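Local structure of Peptide/nickel transport system substrate-binding protein (Listeria monocytogenes serotype 1/2a, 5KZT) at residues D29-D34 against R102-P107; A111-L116 against F161-F166; K342-D347 against I483-D488. The protein binds peptides and probably delivers them to a membrane transporter for uptake. All coordinates share one frame; numbering follows the deposited sequence.

Contact 1: residues D29-D34 against R102-P107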
ATOM      1  N   ASP A  29      -4.222  13.148   1.408  1.00 17.01           N
ATOM      2  CA  ASP A  29      -4.416  13.457   2.821  1.00 16.92           C
ATOM      3  C   ASP A  29      -3.580  12.443   3.587  1.00 16.16           C
ATOM      4  O   ASP A  29      -3.876  11.257   3.529  1.00 15.23           O
ATOM      5  CB  ASP A  29      -5.922  13.342   3.150  1.00 17.09           C
ATOM      6  CG  ASP A  29      -6.255  13.715   4.607  1.00 17.12           C
ATOM      7  OD1 ASP A  29      -5.515  13.271   5.504  1.00 16.23           O
ATOM      8  OD2 ASP A  29      -7.275  14.423   4.847  1.00 17.43           O
ATOM      9  N   SER A  30      -2.543  12.893   4.307  1.00 16.17           N
ATOM     10  CA  SER A  30      -1.620  11.952   4.957  1.00 16.19           C
ATOM     11  C   SER A  30      -2.300  11.059   6.006  1.00 16.03           C
ATOM     12  O   SER A  30      -1.818   9.964   6.270  1.00 15.87           O
ATOM     13  CB  SER A  30      -0.398  12.646   5.566  1.00 16.46           C
ATOM     14  OG  SER A  30      -0.762  13.627   6.516  1.00 16.87           O
ATOM     15  N   THR A  31      -3.409  11.516   6.585  1.00 16.18           N
ATOM     16  CA  THR A  31      -4.164  10.683   7.508  1.00 16.49           C
ATOM     17  C   THR A  31      -4.999   9.617   6.804  1.00 16.76           C
ATOM     18  O   THR A  31      -5.054   8.476   7.254  1.00 16.43           O
ATOM     19  CB  THR A  31      -5.088  11.529   8.393  1.00 16.61           C
ATOM     20  OG1 THR A  31      -4.325  12.558   9.029  1.00 16.81           O
ATOM     21  CG2 THR A  31      -5.742  10.662   9.462  1.00 16.67           C
ATOM     22  N   LYS A  32      -5.659  10.002   5.714  1.00 17.78           N
ATOM     23  CA  LYS A  32      -6.678   9.176   5.086  1.00 18.59           C
ATOM     24  C   LYS A  32      -6.143   8.307   3.946  1.00 18.81           C
ATOM     25  O   LYS A  32      -6.731   7.254   3.664  1.00 19.54           O
ATOM     26  CB  LYS A  32      -7.839  10.039   4.582  1.00 19.79           C
ATOM     27  CG  LYS A  32      -8.573  10.799   5.664  1.00 20.86           C
ATOM     28  CD  LYS A  32      -9.753  11.556   5.077  1.00 22.73           C
ATOM     29  CE  LYS A  32     -10.419  12.384   6.140  1.00 23.98           C
ATOM     30  NZ  LYS A  32     -11.512  13.197   5.568  1.00 25.94           N
ATOM     31  N   ALA A  33      -5.068   8.744   3.280  1.00 18.49           N
ATOM     32  CA  ALA A  33      -4.478   7.997   2.169  1.00 17.82           C
ATOM     33  C   ALA A  33      -4.073   6.590   2.599  1.00 17.35           C
ATOM     34  O   ALA A  33      -3.456   6.399   3.659  1.00 16.99           O
ATOM     35  CB  ALA A  33      -3.265   8.725   1.596  1.00 17.70           C
ATOM     36  N   ASP A  34      -4.436   5.612   1.777  1.00 16.92           N
ATOM     37  CA  ASP A  34      -4.037   4.221   2.010  1.00 16.97           C
ATOM     38  C   ASP A  34      -3.539   3.494   0.765  1.00 16.94           C
ATOM     39  O   ASP A  34      -3.409   2.272   0.776  1.00 16.92           O
ATOM     40  CB  ASP A  34      -5.192   3.428   2.645  1.00 17.22           C
ATOM     41  CG  ASP A  34      -6.413   3.310   1.748  1.00 18.35           C
ATOM     42  OD1 ASP A  34      -6.364   3.585   0.521  1.00 18.03           O
ATOM     43  OD2 ASP A  34      -7.464   2.909   2.310  1.00 19.79           O
ATOM     44  N   ARG A 102      -4.462  12.187  16.981  1.00 14.69           N
ATOM     45  CA  ARG A 102      -5.853  12.200  17.424  1.00 15.12           C
ATOM     46  C   ARG A 102      -6.802  12.193  16.210  1.00 15.00           C
ATOM     47  O   ARG A 102      -7.816  11.499  16.228  1.00 15.32           O
ATOM     48  CB  ARG A 102      -6.141  13.386  18.336  1.00 15.78           C
ATOM     49  CG  ARG A 102      -5.445  13.367  19.683  1.00 16.13           C
ATOM     50  CD  ARG A 102      -5.768  14.628  20.461  1.00 17.01           C
ATOM     51  NE  ARG A 102      -5.116  14.669  21.766  1.00 17.52           N
ATOM     52  CZ  ARG A 102      -5.179  15.682  22.629  1.00 18.34           C
ATOM     53  NH1 ARG A 102      -5.915  16.752  22.385  1.00 19.19           N
ATOM     54  NH2 ARG A 102      -4.515  15.607  23.763  1.00 18.48           N
ATOM     55  N   ARG A 103      -6.453  12.932  15.151  1.00 14.78           N
ATOM     56  CA  ARG A 103      -7.239  12.935  13.912  1.00 15.14           C
ATOM     57  C   ARG A 103      -7.368  11.535  13.325  1.00 14.68           C
ATOM     58  O   ARG A 103      -8.448  11.157  12.879  1.00 14.87           O
ATOM     59  CB  ARG A 103      -6.631  13.875  12.849  1.00 15.37           C
ATOM     60  CG  ARG A 103      -7.431  14.020  11.562  1.00 15.78           C
ATOM     61  CD  ARG A 103      -6.964  15.238  10.777  1.00 16.33           C
ATOM     62  NE  ARG A 103      -7.752  15.462   9.559  1.00 16.92           N
ATOM     63  CZ  ARG A 103      -7.376  15.118   8.321  1.00 16.76           C
ATOM     64  NH1 ARG A 103      -6.206  14.521   8.079  1.00 16.54           N
ATOM     65  NH2 ARG A 103      -8.178  15.379   7.300  1.00 17.31           N
ATOM     66  N   ALA A 104      -6.259  10.792  13.303  1.00 14.19           N
ATOM     67  CA  ALA A 104      -6.233   9.439  12.752  1.00 14.08           C
ATOM     68  C   ALA A 104      -7.131   8.457  13.483  1.00 14.35           C
ATOM     69  O   ALA A 104      -7.721   7.598  12.829  1.00 14.40           O
ATOM     70  CB  ALA A 104      -4.810   8.887  12.698  1.00 13.69           C
ATOM     71  N   VAL A 105      -7.225   8.556  14.809  1.00 14.36           N
ATOM     72  CA  VAL A 105      -8.063   7.624  15.584  1.00 14.83           C
ATOM     73  C   VAL A 105      -9.510   8.098  15.753  1.00 15.58           C
ATOM     74  O   VAL A 105     -10.403   7.315  16.087  1.00 15.48           O
ATOM     75  CB  VAL A 105      -7.462   7.268  16.967  1.00 14.87           C
ATOM     76  CG1 VAL A 105      -6.177   6.473  16.795  1.00 14.52           C
ATOM     77  CG2 VAL A 105      -7.194   8.504  17.830  1.00 15.03           C
ATOM     78  N   ASP A 106      -9.735   9.372  15.503  1.00 16.19           N
ATOM     79  CA  ASP A 106     -11.061   9.955  15.666  1.00 17.50           C
ATOM     80  C   ASP A 106     -12.059   9.244  14.743  1.00 17.83           C
ATOM     81  O   ASP A 106     -11.885   9.243  13.518  1.00 17.22           O
ATOM     82  CB  ASP A 106     -11.000  11.458  15.358  1.00 18.12           C
ATOM     83  CG  ASP A 106     -12.230  12.204  15.799  1.00 19.65           C
ATOM     84  OD1 ASP A 106     -13.331  11.594  15.872  1.00 20.21           O
ATOM     85  OD2 ASP A 106     -12.093  13.432  16.051  1.00 20.77           O
ATOM     86  N   PRO A 107     -13.120   8.641  15.313  1.00 18.71           N
ATOM     87  CA  PRO A 107     -14.120   8.020  14.430  1.00 19.66           C
ATOM     88  C   PRO A 107     -14.706   8.917  13.335  1.00 20.55           C
ATOM     89  O   PRO A 107     -14.965   8.446  12.214  1.00 20.88           O
ATOM     90  CB  PRO A 107     -15.203   7.557  15.400  1.00 20.22           C
ATOM     91  CG  PRO A 107     -14.463   7.301  16.660  1.00 19.75           C
ATOM     92  CD  PRO A 107     -13.412   8.373  16.732  1.00 19.30           C
TER

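Contact 2: residues A111-L116 against F161-F166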
ATOM      1  N   ALA A 111     -10.579   7.118   9.141  1.00 17.27           N
ATOM      2  CA  ALA A 111      -9.325   6.860   8.438  1.00 16.57           C
ATOM      3  C   ALA A 111      -9.117   5.367   8.397  1.00 16.48           C
ATOM      4  O   ALA A 111      -9.147   4.718   9.449  1.00 16.31           O
ATOM      5  CB  ALA A 111      -8.169   7.515   9.157  1.00 16.04           C
ATOM      6  N   THR A 112      -8.883   4.811   7.206  1.00 16.31           N
ATOM      7  CA  THR A 112      -8.772   3.362   7.093  1.00 16.20           C
ATOM      8  C   THR A 112      -7.580   2.808   7.857  1.00 15.46           C
ATOM      9  O   THR A 112      -7.632   1.653   8.284  1.00 15.58           O
ATOM     10  CB  THR A 112      -8.693   2.873   5.640  1.00 16.67           C
ATOM     11  OG1 THR A 112      -7.572   3.483   4.988  1.00 16.57           O
ATOM     12  CG2 THR A 112      -9.979   3.176   4.888  1.00 17.73           C
ATOM     13  N   TYR A 113      -6.524   3.612   8.054  1.00 14.45           N
ATOM     14  CA  TYR A 113      -5.333   3.152   8.777  1.00 14.04           C
ATOM     15  C   TYR A 113      -5.402   3.430  10.282  1.00 13.85           C
ATOM     16  O   TYR A 113      -4.409   3.287  10.999  1.00 13.56           O
ATOM     17  CB  TYR A 113      -4.086   3.797   8.183  1.00 13.85           C
ATOM     18  CG  TYR A 113      -3.388   3.030   7.085  1.00 13.93           C
ATOM     19  CD1 TYR A 113      -3.014   1.697   7.261  1.00 14.07           C
ATOM     20  CD2 TYR A 113      -3.019   3.664   5.907  1.00 13.94           C
ATOM     21  CE1 TYR A 113      -2.302   1.024   6.294  1.00 14.21           C
ATOM     22  CE2 TYR A 113      -2.328   2.993   4.926  1.00 14.15           C
ATOM     23  CZ  TYR A 113      -1.967   1.673   5.117  1.00 14.25           C
ATOM     24  OH  TYR A 113      -1.231   1.013   4.141  1.00 14.01           O
ATOM     25  N   SER A 114      -6.577   3.791  10.788  1.00 13.90           N
ATOM     26  CA  SER A 114      -6.709   4.033  12.225  1.00 13.99           C
ATOM     27  C   SER A 114      -6.258   2.824  13.071  1.00 14.19           C
ATOM     28  O   SER A 114      -5.782   3.000  14.192  1.00 14.08           O
ATOM     29  CB  SER A 114      -8.132   4.444  12.580  1.00 14.40           C
ATOM     30  OG  SER A 114      -9.014   3.369  12.383  1.00 14.67           O
ATOM     31  N   TYR A 115      -6.387   1.611  12.520  1.00 14.39           N
ATOM     32  CA  TYR A 115      -5.984   0.384  13.213  1.00 15.01           C
ATOM     33  C   TYR A 115      -4.472   0.305  13.542  1.00 14.61           C
ATOM     34  O   TYR A 115      -4.095  -0.365  14.490  1.00 14.82           O
ATOM     35  CB  TYR A 115      -6.447  -0.859  12.447  1.00 15.81           C
ATOM     36  CG  TYR A 115      -5.735  -1.145  11.138  1.00 16.24           C
ATOM     37  CD1 TYR A 115      -4.586  -1.941  11.102  1.00 16.72           C
ATOM     38  CD2 TYR A 115      -6.223  -0.657   9.931  1.00 16.45           C
ATOM     39  CE1 TYR A 115      -3.935  -2.205   9.899  1.00 16.93           C
ATOM     40  CE2 TYR A 115      -5.608  -0.954   8.722  1.00 16.93           C
ATOM     41  CZ  TYR A 115      -4.450  -1.720   8.717  1.00 17.12           C
ATOM     42  OH  TYR A 115      -3.819  -2.022   7.538  1.00 17.40           O
ATOM     43  N   LEU A 116      -3.627   1.017  12.800  1.00 13.92           N
ATOM     44  CA  LEU A 116      -2.195   1.048  13.100  1.00 13.68           C
ATOM     45  C   LEU A 116      -1.926   1.658  14.472  1.00 13.60           C
ATOM     46  O   LEU A 116      -0.911   1.358  15.114  1.00 13.07           O
ATOM     47  CB  LEU A 116      -1.421   1.846  12.047  1.00 13.44           C
ATOM     48  CG  LEU A 116      -1.377   1.268  10.633  1.00 13.60           C
ATOM     49  CD1 LEU A 116      -0.606   2.193   9.720  1.00 13.52           C
ATOM     50  CD2 LEU A 116      -0.779  -0.123  10.617  1.00 13.90           C
ATOM     51  N   PHE A 161       6.445   5.230  12.884  1.00 14.60           N
ATOM     52  CA  PHE A 161       6.811   6.661  12.935  1.00 15.07           C
ATOM     53  C   PHE A 161       7.253   7.197  11.554  1.00 15.00           C
ATOM     54  O   PHE A 161       7.146   8.378  11.279  1.00 15.56           O
ATOM     55  CB  PHE A 161       7.946   6.908  13.920  1.00 15.73           C
ATOM     56  CG  PHE A 161       7.619   6.656  15.364  1.00 16.01           C
ATOM     57  CD1 PHE A 161       6.302   6.631  15.853  1.00 15.88           C
ATOM     58  CD2 PHE A 161       8.662   6.486  16.269  1.00 16.69           C
ATOM     59  CE1 PHE A 161       6.052   6.417  17.203  1.00 16.37           C
ATOM     60  CE2 PHE A 161       8.404   6.283  17.622  1.00 17.00           C
ATOM     61  CZ  PHE A 161       7.101   6.252  18.082  1.00 16.76           C
ATOM     62  N   ALA A 162       7.742   6.315  10.696  1.00 14.98           N
ATOM     63  CA  ALA A 162       8.100   6.654   9.328  1.00 14.97           C
ATOM     64  C   ALA A 162       6.938   6.522   8.319  1.00 14.50           C
ATOM     65  O   ALA A 162       7.138   6.713   7.116  1.00 14.77           O
ATOM     66  CB  ALA A 162       9.257   5.770   8.898  1.00 15.22           C
ATOM     67  N   PHE A 163       5.739   6.202   8.791  1.00 13.85           N
ATOM     68  CA  PHE A 163       4.610   5.943   7.904  1.00 13.63           C
ATOM     69  C   PHE A 163       3.675   7.162   7.880  1.00 13.39           C
ATOM     70  O   PHE A 163       3.424   7.763   8.922  1.00 13.52           O
ATOM     71  CB  PHE A 163       3.876   4.677   8.358  1.00 13.39           C
ATOM     72  CG  PHE A 163       2.911   4.159   7.350  1.00 13.33           C
ATOM     73  CD1 PHE A 163       3.372   3.458   6.237  1.00 13.45           C
ATOM     74  CD2 PHE A 163       1.541   4.407   7.471  1.00 13.13           C
ATOM     75  CE1 PHE A 163       2.482   3.008   5.273  1.00 13.19           C
ATOM     76  CE2 PHE A 163       0.652   3.944   6.512  1.00 13.19           C
ATOM     77  CZ  PHE A 163       1.130   3.251   5.406  1.00 13.24           C
ATOM     78  N   PRO A 164       3.153   7.544   6.696  1.00 13.53           N
ATOM     79  CA  PRO A 164       2.432   8.826   6.608  1.00 13.72           C
ATOM     80  C   PRO A 164       1.291   9.111   7.605  1.00 13.45           C
ATOM     81  O   PRO A 164       1.107  10.260   7.982  1.00 13.92           O
ATOM     82  CB  PRO A 164       1.923   8.821   5.168  1.00 13.80           C
ATOM     83  CG  PRO A 164       3.052   8.188   4.450  1.00 13.56           C
ATOM     84  CD  PRO A 164       3.412   7.018   5.342  1.00 13.63           C
ATOM     85  N   THR A 165       0.577   8.086   8.055  1.00 13.13           N
ATOM     86  CA  THR A 165      -0.528   8.273   9.003  1.00 13.34           C
ATOM     87  C   THR A 165      -0.060   8.879  10.337  1.00 13.28           C
ATOM     88  O   THR A 165      -0.844   9.521  11.039  1.00 13.60           O
ATOM     89  CB  THR A 165      -1.289   6.949   9.279  1.00 13.26           C
ATOM     90  OG1 THR A 165      -1.228   6.107   8.123  1.00 13.62           O
ATOM     91  CG2 THR A 165      -2.760   7.230   9.652  1.00 13.52           C
ATOM     92  N   PHE A 166       1.211   8.679  10.664  1.00 13.16           N
ATOM     93  CA  PHE A 166       1.844   9.198  11.873  1.00 13.37           C
ATOM     94  C   PHE A 166       2.605  10.526  11.648  1.00 13.77           C
ATOM     95  O   PHE A 166       3.233  11.028  12.563  1.00 13.75           O
ATOM     96  CB  PHE A 166       2.813   8.139  12.423  1.00 13.31           C
ATOM     97  CG  PHE A 166       2.129   6.909  12.928  1.00 13.30           C
ATOM     98  CD1 PHE A 166       1.635   5.955  12.054  1.00 13.26           C
ATOM     99  CD2 PHE A 166       1.956   6.709  14.297  1.00 13.30           C
ATOM    100  CE1 PHE A 166       0.982   4.811  12.551  1.00 13.22           C
ATOM    101  CE2 PHE A 166       1.313   5.561  14.780  1.00 13.45           C
ATOM    102  CZ  PHE A 166       0.828   4.632  13.904  1.00 13.12           C
TER

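Contact 3: residues K342-D347 against I483-D488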
ATOM      1  N   LYS A 342       2.807 -23.906   0.810  1.00 23.57           N
ATOM      2  CA  LYS A 342       1.935 -23.397  -0.244  1.00 23.52           C
ATOM      3  C   LYS A 342       0.467 -23.609   0.131  1.00 22.97           C
ATOM      4  O   LYS A 342       0.140 -24.566   0.812  1.00 23.15           O
ATOM      5  CB  LYS A 342       2.254 -24.057  -1.580  1.00 25.08           C
ATOM      6  CG  LYS A 342       3.624 -23.697  -2.115  1.00 26.55           C
ATOM      7  CD  LYS A 342       3.915 -24.472  -3.388  1.00 28.81           C
ATOM      8  CE  LYS A 342       5.206 -24.039  -4.068  1.00 30.37           C
ATOM      9  NZ  LYS A 342       6.386 -24.070  -3.151  1.00 31.45           N
ATOM     10  N   HIS A 343      -0.387 -22.687  -0.314  1.00 21.79           N
ATOM     11  CA  HIS A 343      -1.830 -22.785  -0.171  1.00 21.55           C
ATOM     12  C   HIS A 343      -2.524 -22.523  -1.496  1.00 21.27           C
ATOM     13  O   HIS A 343      -2.026 -21.734  -2.301  1.00 20.63           O
ATOM     14  CB  HIS A 343      -2.307 -21.750   0.842  1.00 20.89           C
ATOM     15  CG  HIS A 343      -1.556 -21.792   2.120  1.00 21.18           C
ATOM     16  ND1 HIS A 343      -1.955 -22.562   3.190  1.00 22.09           N
ATOM     17  CD2 HIS A 343      -0.407 -21.185   2.496  1.00 21.14           C
ATOM     18  CE1 HIS A 343      -1.087 -22.418   4.174  1.00 22.33           C
ATOM     19  NE2 HIS A 343      -0.133 -21.595   3.776  1.00 21.45           N
ATOM     20  N   LEU A 344      -3.668 -23.182  -1.709  1.00 21.75           N
ATOM     21  CA  LEU A 344      -4.537 -22.948  -2.877  1.00 21.92           C
ATOM     22  C   LEU A 344      -3.761 -22.919  -4.206  1.00 22.66           C
ATOM     23  O   LEU A 344      -3.785 -21.930  -4.956  1.00 21.90           O
ATOM     24  CB  LEU A 344      -5.341 -21.648  -2.713  1.00 21.00           C
ATOM     25  CG  LEU A 344      -6.185 -21.525  -1.433  1.00 20.86           C
ATOM     26  CD1 LEU A 344      -6.712 -20.092  -1.305  1.00 20.08           C
ATOM     27  CD2 LEU A 344      -7.316 -22.527  -1.384  1.00 21.58           C
ATOM     28  N   GLU A 345      -3.068 -24.019  -4.465  1.00 24.29           N
ATOM     29  CA  GLU A 345      -2.323 -24.200  -5.702  1.00 25.67           C
ATOM     30  C   GLU A 345      -3.252 -24.462  -6.879  1.00 25.96           C
ATOM     31  O   GLU A 345      -4.243 -25.177  -6.750  1.00 26.52           O
ATOM     32  CB  GLU A 345      -1.311 -25.340  -5.557  1.00 27.53           C
ATOM     33  CG  GLU A 345      -0.216 -25.029  -4.544  1.00 28.21           C
ATOM     34  CD  GLU A 345       0.814 -26.140  -4.423  1.00 30.03           C
ATOM     35  OE1 GLU A 345       1.668 -26.263  -5.314  1.00 31.74           O
ATOM     36  OE2 GLU A 345       0.783 -26.873  -3.420  1.00 31.47           O
ATOM     37  N   TYR A 346      -2.915 -23.886  -8.025  1.00 25.96           N
ATOM     38  CA  TYR A 346      -3.628 -24.133  -9.277  1.00 26.55           C
ATOM     39  C   TYR A 346      -3.893 -25.611  -9.534  1.00 28.10           C
ATOM     40  O   TYR A 346      -2.960 -26.415  -9.558  1.00 28.76           O
ATOM     41  CB  TYR A 346      -2.823 -23.565 -10.430  1.00 26.50           C
ATOM     42  CG  TYR A 346      -3.321 -23.929 -11.817  1.00 27.09           C
ATOM     43  CD1 TYR A 346      -4.578 -23.514 -12.263  1.00 26.79           C
ATOM     44  CD2 TYR A 346      -2.524 -24.671 -12.690  1.00 27.83           C
ATOM     45  CE1 TYR A 346      -5.025 -23.828 -13.535  1.00 27.44           C
ATOM     46  CE2 TYR A 346      -2.961 -24.981 -13.963  1.00 28.61           C
ATOM     47  CZ  TYR A 346      -4.202 -24.565 -14.380  1.00 28.41           C
ATOM     48  OH  TYR A 346      -4.613 -24.877 -15.644  1.00 29.46           O
ATOM     49  N   ASP A 347      -5.165 -25.944  -9.738  1.00 28.80           N
ATOM     50  CA  ASP A 347      -5.616 -27.332  -9.925  1.00 31.01           C
ATOM     51  C   ASP A 347      -7.006 -27.319 -10.573  1.00 31.45           C
ATOM     52  O   ASP A 347      -8.009 -27.135  -9.884  1.00 31.19           O
ATOM     53  CB  ASP A 347      -5.647 -28.053  -8.561  1.00 31.95           C
ATOM     54  CG  ASP A 347      -5.864 -29.560  -8.669  1.00 34.06           C
ATOM     55  OD1 ASP A 347      -6.720 -30.030  -9.457  1.00 35.00           O
ATOM     56  OD2 ASP A 347      -5.172 -30.288  -7.922  1.00 35.67           O
ATOM     57  N   ILE A 483      -5.511 -20.813   7.944  1.00 20.30           N
ATOM     58  CA  ILE A 483      -6.927 -20.540   8.191  1.00 19.95           C
ATOM     59  C   ILE A 483      -7.492 -19.669   7.056  1.00 18.95           C
ATOM     60  O   ILE A 483      -8.529 -19.968   6.473  1.00 18.94           O
ATOM     61  CB  ILE A 483      -7.138 -19.829   9.553  1.00 20.11           C
ATOM     62  CG1 ILE A 483      -6.682 -20.725  10.706  1.00 20.92           C
ATOM     63  CG2 ILE A 483      -8.615 -19.471   9.739  1.00 20.09           C
ATOM     64  CD1 ILE A 483      -6.658 -20.043  12.043  1.00 21.23           C
ATOM     65  N   LEU A 484      -6.787 -18.594   6.751  1.00 18.30           N
ATOM     66  CA  LEU A 484      -7.240 -17.619   5.747  1.00 17.64           C
ATOM     67  C   LEU A 484      -7.380 -18.246   4.354  1.00 17.68           C
ATOM     68  O   LEU A 484      -8.374 -18.026   3.663  1.00 17.22           O
ATOM     69  CB  LEU A 484      -6.261 -16.445   5.684  1.00 17.19           C
ATOM     70  CG  LEU A 484      -6.627 -15.252   4.818  1.00 16.87           C
ATOM     71  CD1 LEU A 484      -7.759 -14.477   5.456  1.00 16.77           C
ATOM     72  CD2 LEU A 484      -5.432 -14.333   4.583  1.00 16.57           C
ATOM     73  N   LEU A 485      -6.371 -19.025   3.970  1.00 17.96           N
ATOM     74  CA  LEU A 485      -6.243 -19.510   2.608  1.00 18.56           C
ATOM     75  C   LEU A 485      -6.783 -20.929   2.446  1.00 19.56           C
ATOM     76  O   LEU A 485      -7.832 -21.108   1.853  1.00 19.71           O
ATOM     77  CB  LEU A 485      -4.775 -19.395   2.141  1.00 18.44           C
ATOM     78  CG  LEU A 485      -4.212 -17.971   2.189  1.00 17.87           C
ATOM     79  CD1 LEU A 485      -2.764 -17.939   1.713  1.00 17.91           C
ATOM     80  CD2 LEU A 485      -5.062 -16.978   1.391  1.00 17.30           C
ATOM     81  N   THR A 486      -6.085 -21.918   2.994  1.00 20.72           N
ATOM     82  CA  THR A 486      -6.474 -23.310   2.820  1.00 22.07           C
ATOM     83  C   THR A 486      -7.868 -23.604   3.384  1.00 22.47           C
ATOM     84  O   THR A 486      -8.692 -24.202   2.696  1.00 22.60           O
ATOM     85  CB  THR A 486      -5.422 -24.252   3.426  1.00 23.07           C
ATOM     86  OG1 THR A 486      -4.192 -24.100   2.707  1.00 23.26           O
ATOM     87  CG2 THR A 486      -5.871 -25.727   3.362  1.00 24.15           C
ATOM     88  N   ASP A 487      -8.132 -23.163   4.617  1.00 22.30           N
ATOM     89  CA  ASP A 487      -9.389 -23.490   5.297  1.00 22.84           C
ATOM     90  C   ASP A 487     -10.601 -22.689   4.777  1.00 22.17           C
ATOM     91  O   ASP A 487     -11.658 -23.261   4.554  1.00 22.66           O
ATOM     92  CB  ASP A 487      -9.259 -23.309   6.822  1.00 23.23           C
ATOM     93  CG  ASP A 487      -8.104 -24.119   7.435  1.00 24.46           C
ATOM     94  OD1 ASP A 487      -7.535 -25.012   6.733  1.00 25.36           O
ATOM     95  OD2 ASP A 487      -7.754 -23.847   8.617  1.00 24.89           O
ATOM     96  N   ASP A 488     -10.454 -21.365   4.626  1.00 21.30           N
ATOM     97  CA  ASP A 488     -11.588 -20.474   4.318  1.00 20.93           C
ATOM     98  C   ASP A 488     -11.627 -19.939   2.891  1.00 20.01           C
ATOM     99  O   ASP A 488     -12.659 -19.462   2.447  1.00 20.10           O
ATOM    100  CB  ASP A 488     -11.608 -19.284   5.288  1.00 20.80           C
ATOM    101  CG  ASP A 488     -11.935 -19.687   6.719  1.00 21.87           C
ATOM    102  OD1 ASP A 488     -12.211 -20.868   6.975  1.00 23.48           O
ATOM    103  OD2 ASP A 488     -11.924 -18.831   7.626  1.00 22.36           O
TER
HETATM  104  O   HOH W   1      -4.697 -25.046   0.154  1.00 26.68           O

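Contact 1: residues D29-D34 against R102-P107
Arg103 meets Asp29 end-on, each terminal nitrogen of its guanidinium taking one carboxylate oxygen. This bidentate salt bridge joins the last turn of helix 94-105 to the loop between strand 16-21 and helix 36-45, and the same aspartate closes an Asx turn within that loop. The pair is a compact example of one acidic side chain serving two purposes, shaping its own backbone and docking a helix against it.

From CB the arginine sets out toward the loop. CG lies anti to the backbone N (chi1 -176°) and the chain stays extended as far as NE, which carries the guanidinium outward from the helix. CG and CD pass alongside Thr31, with Arg103 CD 4.1 Å from Thr31 OG1. Beyond it, NH1 reaches Asp29 OD1 at 2.9 Å and NH2 reaches Asp29 OD2 at 2.8 Å. The second of these bonds is nearly straight, at 170°. Both oxygens offer their syn lone pairs, and the two flat groups lie only 9° from coplanar. NH1 also comes within 2.9 Å of Thr31 OG1, which sits at the guanidinium edge.

Lys32 crosses the arginine at about a right angle, bringing its NZ to 4.3 Å from Arg103 NH2; the carboxylate of Asp29 probably offsets the closeness of these like charges. On the loop side, Asp29 OD1 takes the backbone N of Thr31 at 2.9 Å, nearly along its C-O axis, and that of Lys32 from above the carboxylate plane. Three donors thus hold this one oxygen, fixing the carboxylate for the arginine.

Nearer the helix backbone the contact turns apolar: Ala104, backed by Phe117, receives the methyl of Thr31, whose CG2 stops 3.5 Å from Ala104 CA.

Contact 2: residues A111-L116 against F161-F166
Phe163 drives its ring edge into one face of Tyr113, a T-shaped pair with centroids 4.9 Å apart and planes at 82°. Phe163 CZ and CE2 lead the approach, CZ lying 3.5 Å from Tyr113 CZ. Phe163 CE2 stands above the tyrosine plane, offset toward the rim. With CG anti to its backbone N (chi1 -167°), the phenylalanine reaches across to this face, while Leu116 CD1 packs 3.8 Å from Phe163 CD2.

The two segments are inter-helix loops, each carrying a short 3-10 turn, at 114-116 and 164-166, so the T-shaped pair and its aliphatic neighbours join two irregular pieces of the solute-binding fold, with no hydrogen bond between them. Leu116 CB meets the edge of Phe166 at CE1, 3.8 Å away, and the ring of Phe166 is in turn stacked on Phe117.

Between the two loops Thr165 stands off slightly farther than the ring pair, its OG1 3.7 Å and its CG2 4.0 Å from Tyr113 CB; its side chain also touches Ala104. The partly exposed side of the 111-116 segment, at Ser114, is turned from the 161-166 loop. The tyrosine's polar end faces the ligand: Tyr113 OH is hydrogen-bonded to Asp428 OD2 and to the backbone of the bound peptide.

Contact 3: residues K342-D347 against I483-D488
His343 and Thr486 are joined by a side-chain hydrogen bond, ND1 to OG1 at 2.8 Å, the direct hydrogen bond between the loop ahead of helix 348-362 and the C-terminal end of helix 471-487. The hydroxyl lies at the edge of the imidazole, near its plane, and the bond is fairly straight at 162°; either atom could be the donor. A water adds a second link. It accepts from the backbone N of Leu344 at 2.8 Å and lies at the same distance from Thr486 OG1, so the threonine hydroxyl joins both the histidine and the bridging water.

Van der Waals contacts flank this polar pair. His343 CB packs 3.7 Å from Leu485 CB, the two side chains crossing at about a right angle. Leu344, whose backbone adopts a left-handed conformation, sets its forked end against the backbone carbonyl of Leu485, with both methyls near the oxygen and Leu344 CD1 3.5 Å from Leu485 O. The same CD1 makes an apolar contact with Leu485 CB at 4.0 Å. Leu485 also touches Ile491 and Pro493 of strand 491-503, which places the contact beside the large mixed sheet.

The helix itself widens here into a pi-type turn at 483-487, with a weak bond of 3.0 Å from Asp488 N to Ile483 O.

Thr486 holds ND1 of His343, and Ser340 OG holds NE2; hydroxyls at both ring nitrogens probably fix the rotation of the imidazole. With Glu481 and Lys482 also touching the histidine, its ionisation could be influenced by charges of both signs.

Overall arrangement
Contacts 1 and 2 form one continuous region, their centres 7 Å apart, whereas contact 3 lies remote, about 30 Å from contact 2 and 34 Å from contact 1 between centres. Along the chain the three come in series, each closing before the next opens. Contacts 1 and 2 meet directly: Asp34 OD2 probably bonds to Thr112 OG1, and Ala33 O packs on Tyr113 CD2. Both reach the bound peptide, through Asp34 and Tyr113, so their loops help build the ligand site. Contact 3 instead joins the end of helix 471-487, next to strand 491-503 of the large mixed sheet, to the loop before helix 348-362, well away from those peptide-binding loops.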